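Local coordinates for dimethyladenosine transferase, putative (Plasmodium falciparum, PDB 2H1R), which probably transfers methyl groups from S-adenosyl-L-methionine to adenines of ribosomal RNA, at residues S43-E48 with K66-D71; L47-G52 with C110-P115; P121-L126 with L138-E143. All coordinates share one frame; numbering follows the deposited sequence.

Interaction 1: residues S43-E48 with K66-D71; sequences SDIVLE and KVITID
Leu47 reaches along its sheet face to overlap Ile70, its CD1 methyl meeting Ile70 CD1 at 3.7 Å. Leu47 carries CG anti to the backbone N (chi1 177°), and rotation about CB-CG (chi2 64°) swings CD1 toward the neighbouring strand. On the same face, Ile45 crosses Ile68 at a slant, Ile45 CG2 lying 3.9 Å from Ile68 CD1. Ile45 also runs alongside the extended aliphatic chain of Lys66, whose NZ is drawn off to a salt bridge with Glu93. The other face carries Val46, Glu48, Val67 and Thr69. There the side chains of Glu48 and Thr69 lie side by side and point the same way, but Glu48 OE1 is held by a hydrogen bond to Thr57 beyond the pair, while Thr69 OG1 makes a weak bond of 3.3 Å to Glu48 O. Val46, Val67 and Glu48 all pack against Leu60 of the short helix 57-60, while Leu92 touches Val67 and Thr69.

Between the faces the two backbones are joined as parallel strands. Val46 uses both its N-H and its C=O, Val46 N to Lys66 O at 3.0 Å and Ile68 N to Val46 O at 2.8 Å. Glu48 repeats the pattern, with Glu48 N to Ile68 O at 2.8 Å and Ile70 N to Glu48 O at 3.0 Å. The strands belong to a beta-alpha-beta unit of the class I methyltransferase fold, and the second of them leads to Asp71, the acidic residue at its end that is predicted to bind S-adenosyl-L-methionine.

Interaction 2: residues L47-G52 with C110-P115; sequences LEIGCG and CTANIP
Ile49 packs against Ala112 and Cys110 on one face of a parallel strand pair. Starting at the backbone, Ile49 CB sits 3.8 Å from Ala112 CB, the two beta carbons of a directly paired couple. CG1 stands anti to the carbonyl carbon (chi1 -55°) and carries the chain onward in extended form, and the terminal CD1 ends 4.1 Å from Cys110 SG. The methyl thus bridges two residues of the partner strand, since it also comes within 4.2 Å of Ala112 CB. The side chain further touches Phe104 of a loop and Leu122 of helix 119-128. Cys110 SG also lies 4.3 Å from Leu47 CD2.

On the opposite face, Thr111 turns its CG2 methyl to the aliphatic part of Glu48, with CG2 3.8 Å from Glu48 CG; the two side chains run side by side. Thr111 OG1 stands anti to its own backbone N (chi1 -172°) and makes a weak bond to Val137 O on the next strand, while the methyl takes the side facing Glu48.

Two firm backbone bonds join the strands, Thr111 N to Leu47 O at 2.8 Å and Ile49 N to Thr111 O at 2.9 Å. The next, Asn113 N to Ile49 O, is weak at 3.4 Å, where the first chain turns away. Gly50 begins that turn with phi 88°, where a side chain would run into the carbonyl O of Ile49. The Gly-Cys-Gly turn after one strand and the Asn-Ile-Pro motif after the other lie at the C-terminal ends of the strands, as in class I methyltransferases, and Gly50 and Asn113 are predicted to bind S-adenosyl-L-methionine.

Interaction 3: residues P121-L126 with L138-E143; sequences PLIFKL and LMFQKE
A beta-alpha-beta unit, formed by strand 109-113, helix 119-128 and strand 135-141, is closed here by the helix settling onto its second strand. Leu122, Ile123 and Leu126 of the helix meet Leu138 and Phe140 of the strand through carbon atoms alone, with no hydrogen bond between the two segments. Leu126 and Leu138 reach toward each other tip to tip, their CD1 methyls 3.6 Å apart. In Leu126, CG lies anti to the carbonyl carbon (chi1 -70°) and the chain then runs on extended, which carries CD1 out to that meeting point. The other branch of Leu138, CD2, faces Leu122 CD2 at 4.2 Å.

The ring of Phe140 points its CZ corner at the helix. Ile123 CD1 comes to 3.7 Å from Phe140 CZ, and Leu122 CD2 to 4.2 Å from the same carbon, each methyl approaching the ring obliquely. Leu122 and Ile123 thus share the far end of the ring, and all five touching residues are buried.

Where the strand ends, Gln141 takes the N-cap position of helix 142-148. Its NE2 bonds Glu143 OE2 at 2.6 Å in a nearly straight line (171°), with the carboxylate oxygen close to the amide plane, so the two side chains steady each other across the first turn.

Phe144 and Met148 of helix 142-148 lie against both Ile123 and Phe140. Strand 189-196 flanks the other edge of strand 135-141, where Val192 touches Phe140 and Leu194 touches Leu138, while Ala112 of strand 109-113 meets Leu138 from the opposite neighbour.

Overall arrangement
All three contacts belong to one mixed sheet of Rossmann-like class I methyltransferase topology, and they follow it from strand 66-70 through 45-49 and 109-113 to 135-141. Interactions 1 and 2 share strand 45-49, which pairs with a different strand on each edge; their centres lie 10 Å apart, and Ile70 O probably bonds Gly50 N between them. Interaction 3 comes later in the chain, its centre 11 Å from that of interaction 2 and 18 Å from that of interaction 1. Strands 109-113 and 135-141 are neighbours, with a probable hydrogen bond between Ala112 O and Met139 N, so interaction 3 packs helix 119-128 on the strand next to the one ending in Asn113.

Interaction 1: residues S43-E48 with K66-D71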
ATOM      1  N   SER A  43     -16.284 -10.849  16.189  1.00 25.97           N
ATOM      2  CA  SER A  43     -15.369 -10.115  17.060  1.00 27.45           C
ATOM      3  C   SER A  43     -14.643  -8.971  16.334  1.00 26.78           C
ATOM      4  O   SER A  43     -13.935  -8.219  16.965  1.00 27.68           O
ATOM      5  CB  SER A  43     -14.340 -11.068  17.654  1.00 27.50           C
ATOM      6  OG  SER A  43     -13.743 -11.842  16.623  1.00 29.86           O
ATOM      7  N   ASP A  44     -14.808  -8.872  15.014  1.00 26.50           N
ATOM      8  CA  ASP A  44     -14.077  -7.883  14.158  1.00 25.21           C
ATOM      9  C   ASP A  44     -14.740  -6.513  14.135  1.00 23.46           C
ATOM     10  O   ASP A  44     -15.951  -6.414  13.956  1.00 23.92           O
ATOM     11  CB  ASP A  44     -14.022  -8.378  12.698  1.00 24.78           C
ATOM     12  CG  ASP A  44     -12.986  -9.466  12.468  1.00 28.21           C
ATOM     13  OD1 ASP A  44     -12.020  -9.544  13.280  1.00 28.30           O
ATOM     14  OD2 ASP A  44     -13.110 -10.220  11.455  1.00 28.63           O
ATOM     15  N   ILE A  45     -13.956  -5.458  14.286  1.00 22.13           N
ATOM     16  CA  ILE A  45     -14.384  -4.080  13.969  1.00 22.87           C
ATOM     17  C   ILE A  45     -14.101  -3.846  12.469  1.00 23.50           C
ATOM     18  O   ILE A  45     -12.962  -4.103  12.001  1.00 23.18           O
ATOM     19  CB  ILE A  45     -13.590  -3.034  14.791  1.00 22.42           C
ATOM     20  CG1 ILE A  45     -13.872  -3.223  16.303  1.00 26.35           C
ATOM     21  CG2 ILE A  45     -13.870  -1.577  14.300  1.00 22.66           C
ATOM     22  CD1 ILE A  45     -12.907  -2.500  17.207  1.00 29.72           C
ATOM     23  N   VAL A  46     -15.117  -3.368  11.738  1.00 23.30           N
ATOM     24  CA  VAL A  46     -14.998  -3.113  10.303  1.00 22.58           C
ATOM     25  C   VAL A  46     -14.965  -1.579  10.092  1.00 23.24           C
ATOM     26  O   VAL A  46     -15.853  -0.855  10.574  1.00 22.70           O
ATOM     27  CB  VAL A  46     -16.169  -3.782   9.515  1.00 23.01           C
ATOM     28  CG1 VAL A  46     -16.139  -3.406   8.026  1.00 23.55           C
ATOM     29  CG2 VAL A  46     -16.128  -5.309   9.637  1.00 19.68           C
ATOM     30  N   LEU A  47     -13.944  -1.091   9.378  1.00 22.83           N
ATOM     31  CA  LEU A  47     -13.900   0.303   8.904  1.00 23.73           C
ATOM     32  C   LEU A  47     -14.432   0.337   7.469  1.00 24.55           C
ATOM     33  O   LEU A  47     -13.899  -0.359   6.577  1.00 25.23           O
ATOM     34  CB  LEU A  47     -12.448   0.837   8.920  1.00 23.83           C
ATOM     35  CG  LEU A  47     -12.204   2.262   8.392  1.00 23.54           C
ATOM     36  CD1 LEU A  47     -12.906   3.294   9.260  1.00 28.14           C
ATOM     37  CD2 LEU A  47     -10.703   2.525   8.348  1.00 25.88           C
ATOM     38  N   GLU A  48     -15.497   1.094   7.240  1.00 25.25           N
ATOM     39  CA  GLU A  48     -16.057   1.228   5.883  1.00 27.45           C
ATOM     40  C   GLU A  48     -15.805   2.663   5.443  1.00 27.73           C
ATOM     41  O   GLU A  48     -16.236   3.610   6.104  1.00 27.68           O
ATOM     42  CB  GLU A  48     -17.555   0.927   5.833  1.00 27.48           C
ATOM     43  CG  GLU A  48     -18.127   0.981   4.414  1.00 28.59           C
ATOM     44  CD  GLU A  48     -19.638   0.878   4.327  1.00 31.42           C
ATOM     45  OE1 GLU A  48     -20.342   1.090   5.353  1.00 34.37           O
ATOM     46  OE2 GLU A  48     -20.139   0.581   3.199  1.00 34.61           O
ATOM     47  N   LYS A  66     -18.836  -4.374  15.260  1.00 24.24           N
ATOM     48  CA  LYS A  66     -19.372  -3.068  14.947  1.00 23.97           C
ATOM     49  C   LYS A  66     -18.713  -2.511  13.683  1.00 23.59           C
ATOM     50  O   LYS A  66     -17.627  -2.951  13.279  1.00 22.70           O
ATOM     51  CB  LYS A  66     -19.150  -2.103  16.096  1.00 23.72           C
ATOM     52  CG  LYS A  66     -17.759  -1.699  16.320  1.00 25.09           C
ATOM     53  CD  LYS A  66     -17.729  -0.700  17.470  1.00 31.97           C
ATOM     54  CE  LYS A  66     -16.417   0.047  17.492  1.00 35.46           C
ATOM     55  NZ  LYS A  66     -16.445   1.131  18.549  1.00 39.13           N
ATOM     56  N   VAL A  67     -19.402  -1.544  13.083  1.00 24.68           N
ATOM     57  CA  VAL A  67     -18.940  -0.906  11.840  1.00 24.40           C
ATOM     58  C   VAL A  67     -18.739   0.581  12.111  1.00 25.53           C
ATOM     59  O   VAL A  67     -19.593   1.252  12.721  1.00 25.39           O
ATOM     60  CB  VAL A  67     -19.934  -1.087  10.670  1.00 23.77           C
ATOM     61  CG1 VAL A  67     -19.451  -0.266   9.404  1.00 23.52           C
ATOM     62  CG2 VAL A  67     -20.193  -2.592  10.337  1.00 22.22           C
ATOM     63  N   ILE A  68     -17.594   1.092  11.673  1.00 26.12           N
ATOM     64  CA  ILE A  68     -17.321   2.528  11.745  1.00 28.63           C
ATOM     65  C   ILE A  68     -17.244   2.965  10.299  1.00 30.44           C
ATOM     66  O   ILE A  68     -16.559   2.340   9.476  1.00 28.64           O
ATOM     67  CB  ILE A  68     -16.011   2.842  12.485  1.00 28.67           C
ATOM     68  CG1 ILE A  68     -16.075   2.317  13.938  1.00 28.88           C
ATOM     69  CG2 ILE A  68     -15.721   4.363  12.450  1.00 30.60           C
ATOM     70  CD1 ILE A  68     -14.726   2.165  14.607  1.00 30.23           C
ATOM     71  N   THR A  69     -18.012   3.983   9.966  1.00 32.81           N
ATOM     72  CA  THR A  69     -18.014   4.430   8.589  1.00 36.55           C
ATOM     73  C   THR A  69     -17.553   5.881   8.499  1.00 38.67           C
ATOM     74  O   THR A  69     -17.813   6.680   9.404  1.00 39.22           O
ATOM     75  CB  THR A  69     -19.378   4.188   7.918  1.00 36.50           C
ATOM     76  OG1 THR A  69     -19.347   4.672   6.572  1.00 40.27           O
ATOM     77  CG2 THR A  69     -20.476   4.862   8.665  1.00 37.01           C
ATOM     78  N   ILE A  70     -16.823   6.185   7.427  1.00 40.90           N
ATOM     79  CA  ILE A  70     -16.313   7.524   7.145  1.00 43.61           C
ATOM     80  C   ILE A  70     -16.842   7.885   5.764  1.00 45.06           C
ATOM     81  O   ILE A  70     -16.523   7.202   4.782  1.00 45.04           O
ATOM     82  CB  ILE A  70     -14.751   7.571   7.127  1.00 43.25           C
ATOM     83  CG1 ILE A  70     -14.171   7.165   8.493  1.00 44.58           C
ATOM     84  CG2 ILE A  70     -14.251   8.969   6.716  1.00 44.55           C
ATOM     85  CD1 ILE A  70     -12.643   6.918   8.506  1.00 43.93           C
ATOM     86  N   ASP A  71     -17.673   8.927   5.692  1.00 46.91           N
ATOM     87  CA  ASP A  71     -18.080   9.504   4.406  1.00 48.43           C
ATOM     88  C   ASP A  71     -17.850  11.020   4.368  1.00 49.18           C
ATOM     89  O   ASP A  71     -17.886  11.704   5.403  1.00 48.78           O
ATOM     90  CB  ASP A  71     -19.535   9.148   4.064  1.00 48.56           C
ATOM     91  CG  ASP A  71     -19.890   9.415   2.593  1.00 50.99           C
ATOM     92  OD1 ASP A  71     -19.975   8.442   1.791  1.00 50.95           O
ATOM     93  OD2 ASP A  71     -20.089  10.608   2.235  1.00 53.47           O
TER

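Interaction 2: residues L47-G52 with C110-P115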
ATOM      1  N   LEU A  47     -13.944  -1.091   9.378  1.00 22.83           N
ATOM      2  CA  LEU A  47     -13.900   0.303   8.904  1.00 23.73           C
ATOM      3  C   LEU A  47     -14.432   0.337   7.469  1.00 24.55           C
ATOM      4  O   LEU A  47     -13.899  -0.359   6.577  1.00 25.23           O
ATOM      5  CB  LEU A  47     -12.448   0.837   8.920  1.00 23.83           C
ATOM      6  CG  LEU A  47     -12.204   2.262   8.392  1.00 23.54           C
ATOM      7  CD1 LEU A  47     -12.906   3.294   9.260  1.00 28.14           C
ATOM      8  CD2 LEU A  47     -10.703   2.525   8.348  1.00 25.88           C
ATOM      9  N   GLU A  48     -15.497   1.094   7.240  1.00 25.25           N
ATOM     10  CA  GLU A  48     -16.057   1.228   5.883  1.00 27.45           C
ATOM     11  C   GLU A  48     -15.805   2.663   5.443  1.00 27.73           C
ATOM     12  O   GLU A  48     -16.236   3.610   6.104  1.00 27.68           O
ATOM     13  CB  GLU A  48     -17.555   0.927   5.833  1.00 27.48           C
ATOM     14  CG  GLU A  48     -18.127   0.981   4.414  1.00 28.59           C
ATOM     15  CD  GLU A  48     -19.638   0.878   4.327  1.00 31.42           C
ATOM     16  OE1 GLU A  48     -20.342   1.090   5.353  1.00 34.37           O
ATOM     17  OE2 GLU A  48     -20.139   0.581   3.199  1.00 34.61           O
ATOM     18  N   ILE A  49     -15.068   2.823   4.355  1.00 28.39           N
ATOM     19  CA  ILE A  49     -14.770   4.163   3.839  1.00 30.10           C
ATOM     20  C   ILE A  49     -15.661   4.386   2.623  1.00 31.17           C
ATOM     21  O   ILE A  49     -15.528   3.677   1.610  1.00 31.33           O
ATOM     22  CB  ILE A  49     -13.283   4.319   3.438  1.00 29.70           C
ATOM     23  CG1 ILE A  49     -12.360   3.955   4.598  1.00 30.48           C
ATOM     24  CG2 ILE A  49     -13.019   5.748   2.963  1.00 30.60           C
ATOM     25  CD1 ILE A  49     -10.877   4.000   4.207  1.00 31.21           C
ATOM     26  N   GLY A  50     -16.597   5.322   2.744  1.00 32.34           N
ATOM     27  CA  GLY A  50     -17.515   5.633   1.651  1.00 35.43           C
ATOM     28  C   GLY A  50     -18.770   4.765   1.645  1.00 37.14           C
ATOM     29  O   GLY A  50     -18.860   3.800   0.883  1.00 37.82           O
ATOM     30  N   CYS A  51     -19.759   5.126   2.454  1.00 38.30           N
ATOM     31  CA  CYS A  51     -20.922   4.238   2.650  1.00 39.78           C
ATOM     32  C   CYS A  51     -22.088   4.397   1.658  1.00 38.35           C
ATOM     33  O   CYS A  51     -23.015   3.572   1.653  1.00 38.05           O
ATOM     34  CB  CYS A  51     -21.421   4.308   4.100  1.00 40.30           C
ATOM     35  SG  CYS A  51     -21.938   5.953   4.597  1.00 48.48           S
ATOM     36  N   GLY A  52     -22.030   5.421   0.803  1.00 37.45           N
ATOM     37  CA  GLY A  52     -23.106   5.678  -0.146  1.00 36.32           C
ATOM     38  C   GLY A  52     -24.485   5.665   0.486  1.00 35.51           C
ATOM     39  O   GLY A  52     -24.749   6.413   1.434  1.00 36.52           O
ATOM     40  N   CYS A 110     -10.964  -3.617   6.760  1.00 26.02           N
ATOM     41  CA  CYS A 110     -11.314  -2.389   6.043  1.00 26.18           C
ATOM     42  C   CYS A 110     -12.026  -2.730   4.732  1.00 26.47           C
ATOM     43  O   CYS A 110     -11.624  -3.643   4.022  1.00 25.12           O
ATOM     44  CB  CYS A 110     -10.046  -1.578   5.711  1.00 26.53           C
ATOM     45  SG  CYS A 110     -10.468  -0.034   4.864  1.00 30.08           S
ATOM     46  N   THR A 111     -13.075  -1.988   4.405  1.00 27.13           N
ATOM     47  CA  THR A 111     -13.616  -2.034   3.044  1.00 28.35           C
ATOM     48  C   THR A 111     -13.768  -0.589   2.543  1.00 28.63           C
ATOM     49  O   THR A 111     -14.099   0.314   3.319  1.00 28.44           O
ATOM     50  CB  THR A 111     -14.933  -2.841   2.951  1.00 28.73           C
ATOM     51  OG1 THR A 111     -15.296  -2.988   1.568  1.00 32.43           O
ATOM     52  CG2 THR A 111     -16.075  -2.160   3.717  1.00 28.69           C
ATOM     53  N   ALA A 112     -13.473  -0.354   1.272  1.00 28.66           N
ATOM     54  CA  ALA A 112     -13.504   1.014   0.740  1.00 29.58           C
ATOM     55  C   ALA A 112     -13.801   1.008  -0.727  1.00 30.70           C
ATOM     56  O   ALA A 112     -13.340   0.127  -1.449  1.00 28.78           O
ATOM     57  CB  ALA A 112     -12.152   1.686   0.960  1.00 29.55           C
ATOM     58  N   ASN A 113     -14.535   2.025  -1.167  1.00 32.97           N
ATOM     59  CA  ASN A 113     -14.513   2.440  -2.573  1.00 35.13           C
ATOM     60  C   ASN A 113     -13.691   3.742  -2.668  1.00 36.20           C
ATOM     61  O   ASN A 113     -14.093   4.806  -2.149  1.00 36.33           O
ATOM     62  CB  ASN A 113     -15.934   2.614  -3.107  1.00 35.55           C
ATOM     63  CG  ASN A 113     -15.968   2.985  -4.585  1.00 38.62           C
ATOM     64  OD1 ASN A 113     -14.951   2.902  -5.304  1.00 40.63           O
ATOM     65  ND2 ASN A 113     -17.151   3.388  -5.058  1.00 40.50           N
ATOM     66  N   ILE A 114     -12.525   3.654  -3.309  1.00 37.12           N
ATOM     67  CA  ILE A 114     -11.557   4.753  -3.257  1.00 38.17           C
ATOM     68  C   ILE A 114     -11.570   5.663  -4.497  1.00 38.80           C
ATOM     69  O   ILE A 114     -11.355   5.175  -5.602  1.00 38.93           O
ATOM     70  CB  ILE A 114     -10.108   4.235  -2.974  1.00 37.94           C
ATOM     71  CG1 ILE A 114     -10.111   3.284  -1.768  1.00 39.16           C
ATOM     72  CG2 ILE A 114      -9.139   5.419  -2.737  1.00 37.12           C
ATOM     73  CD1 ILE A 114     -10.624   3.963  -0.452  1.00 41.67           C
ATOM     74  N   PRO A 115     -11.789   6.991  -4.298  1.00 39.43           N
ATOM     75  CA  PRO A 115     -11.650   7.963  -5.391  1.00 39.67           C
ATOM     76  C   PRO A 115     -10.244   7.877  -5.960  1.00 39.59           C
ATOM     77  O   PRO A 115      -9.267   7.791  -5.217  1.00 39.64           O
ATOM     78  CB  PRO A 115     -11.861   9.323  -4.709  1.00 39.57           C
ATOM     79  CG  PRO A 115     -12.535   9.037  -3.442  1.00 39.43           C
ATOM     80  CD  PRO A 115     -12.149   7.645  -3.025  1.00 39.88           C
TER

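Interaction 3: residues P121-L126 with L138-E143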
ATOM      1  N   PRO A 121      -2.316   7.827  -1.911  1.00 33.12           N
ATOM      2  CA  PRO A 121      -2.344   8.238  -0.500  1.00 32.85           C
ATOM      3  C   PRO A 121      -3.033   7.209   0.419  1.00 31.99           C
ATOM      4  O   PRO A 121      -2.581   6.996   1.549  1.00 30.77           O
ATOM      5  CB  PRO A 121      -3.162   9.529  -0.515  1.00 33.01           C
ATOM      6  CG  PRO A 121      -2.987  10.087  -1.889  1.00 34.26           C
ATOM      7  CD  PRO A 121      -2.892   8.870  -2.788  1.00 33.43           C
ATOM      8  N   LEU A 122      -4.119   6.607  -0.053  1.00 31.37           N
ATOM      9  CA  LEU A 122      -4.799   5.580   0.743  1.00 31.69           C
ATOM     10  C   LEU A 122      -3.886   4.376   1.020  1.00 31.29           C
ATOM     11  O   LEU A 122      -3.788   3.919   2.154  1.00 30.85           O
ATOM     12  CB  LEU A 122      -6.111   5.119   0.114  1.00 31.62           C
ATOM     13  CG  LEU A 122      -6.693   3.985   0.978  1.00 34.63           C
ATOM     14  CD1 LEU A 122      -7.326   4.508   2.311  1.00 35.60           C
ATOM     15  CD2 LEU A 122      -7.593   3.039   0.218  1.00 35.45           C
ATOM     16  N   ILE A 123      -3.242   3.852  -0.025  1.00 30.88           N
ATOM     17  CA  ILE A 123      -2.303   2.755   0.120  1.00 30.05           C
ATOM     18  C   ILE A 123      -1.200   3.065   1.134  1.00 30.24           C
ATOM     19  O   ILE A 123      -0.913   2.243   1.991  1.00 29.95           O
ATOM     20  CB  ILE A 123      -1.675   2.343  -1.251  1.00 31.08           C
ATOM     21  CG1 ILE A 123      -2.709   1.658  -2.159  1.00 30.96           C
ATOM     22  CG2 ILE A 123      -0.428   1.460  -1.049  1.00 28.46           C
ATOM     23  CD1 ILE A 123      -3.488   0.523  -1.486  1.00 35.22           C
ATOM     24  N   PHE A 124      -0.569   4.238   1.026  1.00 29.23           N
ATOM     25  CA  PHE A 124       0.484   4.632   1.964  1.00 28.81           C
ATOM     26  C   PHE A 124      -0.052   4.761   3.405  1.00 27.75           C
ATOM     27  O   PHE A 124       0.626   4.395   4.377  1.00 28.45           O
ATOM     28  CB  PHE A 124       1.111   5.943   1.512  1.00 28.76           C
ATOM     29  N   LYS A 125      -1.268   5.278   3.538  1.00 27.54           N
ATOM     30  CA  LYS A 125      -1.915   5.349   4.855  1.00 27.57           C
ATOM     31  C   LYS A 125      -2.115   3.965   5.458  1.00 27.94           C
ATOM     32  O   LYS A 125      -1.821   3.754   6.645  1.00 27.47           O
ATOM     33  CB  LYS A 125      -3.256   6.059   4.777  1.00 27.37           C
ATOM     34  CG  LYS A 125      -3.752   6.480   6.153  1.00 29.21           C
ATOM     35  CD  LYS A 125      -4.923   7.391   6.086  1.00 30.11           C
ATOM     36  CE  LYS A 125      -5.158   7.992   7.472  1.00 32.53           C
ATOM     37  NZ  LYS A 125      -6.307   8.907   7.359  1.00 34.32           N
ATOM     38  N   LEU A 126      -2.621   3.036   4.653  1.00 26.58           N
ATOM     39  CA  LEU A 126      -2.805   1.668   5.147  1.00 27.21           C
ATOM     40  C   LEU A 126      -1.482   0.980   5.550  1.00 27.51           C
ATOM     41  O   LEU A 126      -1.424   0.360   6.602  1.00 27.26           O
ATOM     42  CB  LEU A 126      -3.572   0.843   4.126  1.00 26.94           C
ATOM     43  CG  LEU A 126      -5.042   1.190   3.940  1.00 27.26           C
ATOM     44  CD1 LEU A 126      -5.589   0.367   2.788  1.00 27.29           C
ATOM     45  CD2 LEU A 126      -5.767   0.836   5.213  1.00 25.28           C
ATOM     46  N   LEU A 138     -10.701  -3.633  -1.214  1.00 20.18           N
ATOM     47  CA  LEU A 138     -10.629  -2.253  -1.721  1.00 21.02           C
ATOM     48  C   LEU A 138     -11.013  -2.200  -3.196  1.00 21.37           C
ATOM     49  O   LEU A 138     -10.500  -2.986  -3.987  1.00 21.97           O
ATOM     50  CB  LEU A 138      -9.214  -1.664  -1.493  1.00 20.89           C
ATOM     51  CG  LEU A 138      -8.624  -1.657  -0.046  1.00 22.76           C
ATOM     52  CD1 LEU A 138      -7.115  -1.332  -0.000  1.00 25.35           C
ATOM     53  CD2 LEU A 138      -9.348  -0.736   0.870  1.00 23.42           C
ATOM     54  N   MET A 139     -11.882  -1.265  -3.564  1.00 22.69           N
ATOM     55  CA  MET A 139     -12.200  -1.064  -4.976  1.00 25.64           C
ATOM     56  C   MET A 139     -11.464   0.165  -5.524  1.00 24.88           C
ATOM     57  O   MET A 139     -11.494   1.245  -4.926  1.00 25.55           O
ATOM     58  CB  MET A 139     -13.708  -0.998  -5.184  1.00 25.10           C
ATOM     59  CG  MET A 139     -14.127  -0.677  -6.591  1.00 27.00           C
ATOM     60  SD  MET A 139     -15.864  -1.079  -6.771  1.00 32.65           S
ATOM     61  CE  MET A 139     -16.596   0.351  -6.046  1.00 32.94           C
ATOM     62  N   PHE A 140     -10.737  -0.046  -6.615  1.00 26.07           N
ATOM     63  CA  PHE A 140      -9.967   1.019  -7.269  1.00 27.04           C
ATOM     64  C   PHE A 140     -10.317   1.093  -8.748  1.00 27.98           C
ATOM     65  O   PHE A 140     -10.671   0.099  -9.372  1.00 28.18           O
ATOM     66  CB  PHE A 140      -8.445   0.752  -7.184  1.00 26.43           C
ATOM     67  CG  PHE A 140      -7.860   0.784  -5.788  1.00 25.74           C
ATOM     68  CD1 PHE A 140      -7.561   1.995  -5.167  1.00 25.73           C
ATOM     69  CD2 PHE A 140      -7.513  -0.399  -5.145  1.00 27.15           C
ATOM     70  CE1 PHE A 140      -7.000   2.036  -3.893  1.00 24.48           C
ATOM     71  CE2 PHE A 140      -6.937  -0.383  -3.861  1.00 25.92           C
ATOM     72  CZ  PHE A 140      -6.681   0.857  -3.229  1.00 25.22           C
ATOM     73  N   GLN A 141     -10.148   2.267  -9.339  1.00 29.63           N
ATOM     74  CA  GLN A 141     -10.179   2.373 -10.797  1.00 31.86           C
ATOM     75  C   GLN A 141      -9.209   1.344 -11.411  1.00 32.19           C
ATOM     76  O   GLN A 141      -8.140   1.091 -10.840  1.00 32.35           O
ATOM     77  CB  GLN A 141      -9.848   3.815 -11.188  1.00 31.93           C
ATOM     78  CG  GLN A 141     -10.450   4.271 -12.499  1.00 34.07           C
ATOM     79  CD  GLN A 141     -10.197   5.751 -12.783  1.00 34.65           C
ATOM     80  OE1 GLN A 141     -10.713   6.627 -12.088  1.00 37.58           O
ATOM     81  NE2 GLN A 141      -9.432   6.030 -13.839  1.00 39.35           N
ATOM     82  N   LYS A 142      -9.590   0.725 -12.541  1.00 32.01           N
ATOM     83  CA  LYS A 142      -8.895  -0.444 -13.095  1.00 33.61           C
ATOM     84  C   LYS A 142      -7.381  -0.272 -13.268  1.00 33.59           C
ATOM     85  O   LYS A 142      -6.605  -1.199 -13.009  1.00 33.89           O
ATOM     86  CB  LYS A 142      -9.492  -0.826 -14.457  1.00 34.16           C
ATOM     87  CG  LYS A 142      -8.856  -2.058 -15.124  1.00 34.67           C
ATOM     88  CD  LYS A 142      -9.425  -2.321 -16.540  1.00 35.98           C
ATOM     89  CE  LYS A 142      -8.792  -1.403 -17.609  1.00 41.08           C
ATOM     90  NZ  LYS A 142      -9.481  -1.575 -18.938  1.00 41.82           N
ATOM     91  N   GLU A 143      -6.998   0.911 -13.726  1.00 33.95           N
ATOM     92  CA  GLU A 143      -5.617   1.212 -14.125  1.00 34.22           C
ATOM     93  C   GLU A 143      -4.726   1.156 -12.862  1.00 32.77           C
ATOM     94  O   GLU A 143      -3.632   0.550 -12.879  1.00 33.07           O
ATOM     95  CB  GLU A 143      -5.553   2.599 -14.794  1.00 34.92           C
ATOM     96  CG  GLU A 143      -6.579   2.901 -15.972  1.00 38.98           C
ATOM     97  CD  GLU A 143      -8.087   2.962 -15.590  1.00 40.33           C
ATOM     98  OE1 GLU A 143      -8.750   1.918 -15.609  1.00 42.34           O
ATOM     99  OE2 GLU A 143      -8.636   4.056 -15.325  1.00 42.71           O
TER